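Local structure of cyclic pyranopterin monophosphate synthase 2 (4FDF) at residues 72-75 with 76-80. The protein probably catalyses the conversion of (8S)-3',8-cyclo-7,8-dihydroguanosine 5'-triphosphate to cyclic pyranopterin monophosphate, a step of molybdenum cofactor biosynthesis, and assembles as a homohexamer. Numbering follows the deposited sequence.
Sequences AGIM and AAKRT
Lys78 and Arg79 lay the aliphatic parts of their side chains against backbone carbonyls one turn earlier in helix 65-83. CD of Lys78 rests 3.5 Å from Ile74 O and also passes CA of Met75, while CG of Arg79 lies 3.1 Å from Met75 O. Both chains start with CG beside the backbone N; in Lys78 chi2 (138°) then sets CD over Ile74 O, and the bend at chi3 (92°) directs CE and NZ onward, away from that carbonyl and toward a second subunit.

The i to i+4 ladder runs alongside. Ala76 N and Ala77 N donate to Ala72 O and Gly73 O, each at 3.0 Å, whereas the bond from Lys78 N to Ile74 O stretches to 3.5 Å and is weak, as is that from Arg79 N to Met75 O. Thr80 OG1 donates a hydrogen bond to Ala77 O, 2.8 Å away, from above the carbonyl plane.

Within the ferredoxin-like fold, Ala72 and Ala76 pack on helix 121-139 through Thr134 and Val130, while Ile74 and Ala77 meet Val95 of strand 92-101. Ala77 also lies about 4 Å, side chain to side chain, from Glu123, a predicted substrate-binding residue. Arg79 NE forms a salt bridge with Asp82 of its own chain. At the subunit interface, Lys78 NZ donates hydrogen bonds to Pro85 O and Ser81 O of the second subunit, and Met75 packs on Met75 of a fourth.

Backbone carbonyls of a neighbouring subunit thus take up the lysine ammonium, and Asp82 probably offsets part of the positive charge of arginines gathered from several subunits.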
loop_
_atom_site.group_PDB
_atom_site.type_symbol
_atom_site.label_atom_id
_atom_site.label_comp_id
_atom_site.label_asym_id
_atom_site.label_seq_id
_atom_site.Cartn_x
_atom_site.Cartn_y
_atom_site.Cartn_z
ATOM N N ALA B 72 -5.880 -9.185 10.882
ATOM C CA ALA B 72 -6.350 -8.056 10.058
ATOM C C ALA B 72 -6.355 -6.723 10.835
ATOM O O ALA B 72 -5.973 -5.665 10.288
ATOM C CB ALA B 72 -7.733 -8.354 9.470
ATOM N N GLY B 73 -6.765 -6.789 12.107
ATOM C CA GLY B 73 -6.784 -5.610 12.998
ATOM C C GLY B 73 -5.385 -5.083 13.298
ATOM O O GLY B 73 -5.160 -3.868 13.358
ATOM N N ILE B 74 -4.433 -5.995 13.461
ATOM C CA ILE B 74 -3.047 -5.614 13.731
ATOM C C ILE B 74 -2.436 -4.915 12.520
ATOM O O ILE B 74 -1.881 -3.819 12.636
ATOM C CB ILE B 74 -2.207 -6.817 14.206
ATOM C CG1 ILE B 74 -2.606 -7.187 15.637
ATOM C CG2 ILE B 74 -0.702 -6.504 14.158
ATOM C CD1 ILE B 74 -2.153 -8.585 16.075
ATOM N N MET B 75 -2.582 -5.531 11.353
ATOM C CA MET B 75 -2.069 -4.959 10.121
ATOM C C MET B 75 -2.699 -3.609 9.804
ATOM O O MET B 75 -2.012 -2.684 9.377
ATOM C CB MET B 75 -2.281 -5.935 8.964
ATOM C CG MET B 75 -1.392 -7.180 9.057
ATOM S SD MET B 75 -1.822 -8.427 7.828
ATOM C CE MET B 75 -1.037 -7.729 6.366
ATOM N N ALA B 76 -4.000 -3.484 10.037
ATOM C CA ALA B 76 -4.694 -2.235 9.753
ATOM C C ALA B 76 -4.232 -1.132 10.685
ATOM O O ALA B 76 -4.080 0.005 10.258
ATOM C CB ALA B 76 -6.207 -2.410 9.824
ATOM N N ALA B 77 -4.001 -1.458 11.952
ATOM C CA ALA B 77 -3.432 -0.462 12.874
ATOM C C ALA B 77 -2.225 0.255 12.258
ATOM O O ALA B 77 -2.115 1.478 12.343
ATOM C CB ALA B 77 -3.041 -1.102 14.193
ATOM N N LYS B 78 -1.328 -0.519 11.648
ATOM C CA LYS B 78 -0.120 -0.010 10.992
ATOM C C LYS B 78 -0.450 0.798 9.735
ATOM O O LYS B 78 0.291 1.707 9.384
ATOM C CB LYS B 78 0.833 -1.170 10.632
ATOM C CG LYS B 78 1.414 -1.915 11.856
ATOM C CD LYS B 78 1.431 -3.435 11.661
ATOM C CE LYS B 78 2.744 -3.874 11.082
ATOM N NZ LYS B 78 2.769 -5.316 10.763
ATOM N N ARG B 79 -1.562 0.467 9.072
ATOM C CA ARG B 79 -1.952 1.126 7.816
ATOM C C ARG B 79 -2.822 2.365 8.037
ATOM O O ARG B 79 -3.305 2.965 7.082
ATOM C CB ARG B 79 -2.694 0.138 6.891
ATOM C CG ARG B 79 -1.973 -1.190 6.610
ATOM C CD ARG B 79 -0.581 -0.995 5.979
ATOM N NE ARG B 79 -0.613 -0.323 4.675
ATOM C CZ ARG B 79 -0.671 -0.940 3.491
ATOM N NH1 ARG B 79 -0.711 -2.271 3.412
ATOM N NH2 ARG B 79 -0.686 -0.217 2.377
ATOM N N THR B 80 -3.018 2.747 9.296
ATOM C CA THR B 80 -3.874 3.889 9.634
ATOM C C THR B 80 -3.619 5.137 8.791
ATOM O O THR B 80 -4.548 5.676 8.189
ATOM C CB THR B 80 -3.837 4.212 11.149
ATOM O OG1 THR B 80 -4.332 3.078 11.879
ATOM C CG2 THR B 80 -4.716 5.448 11.480
#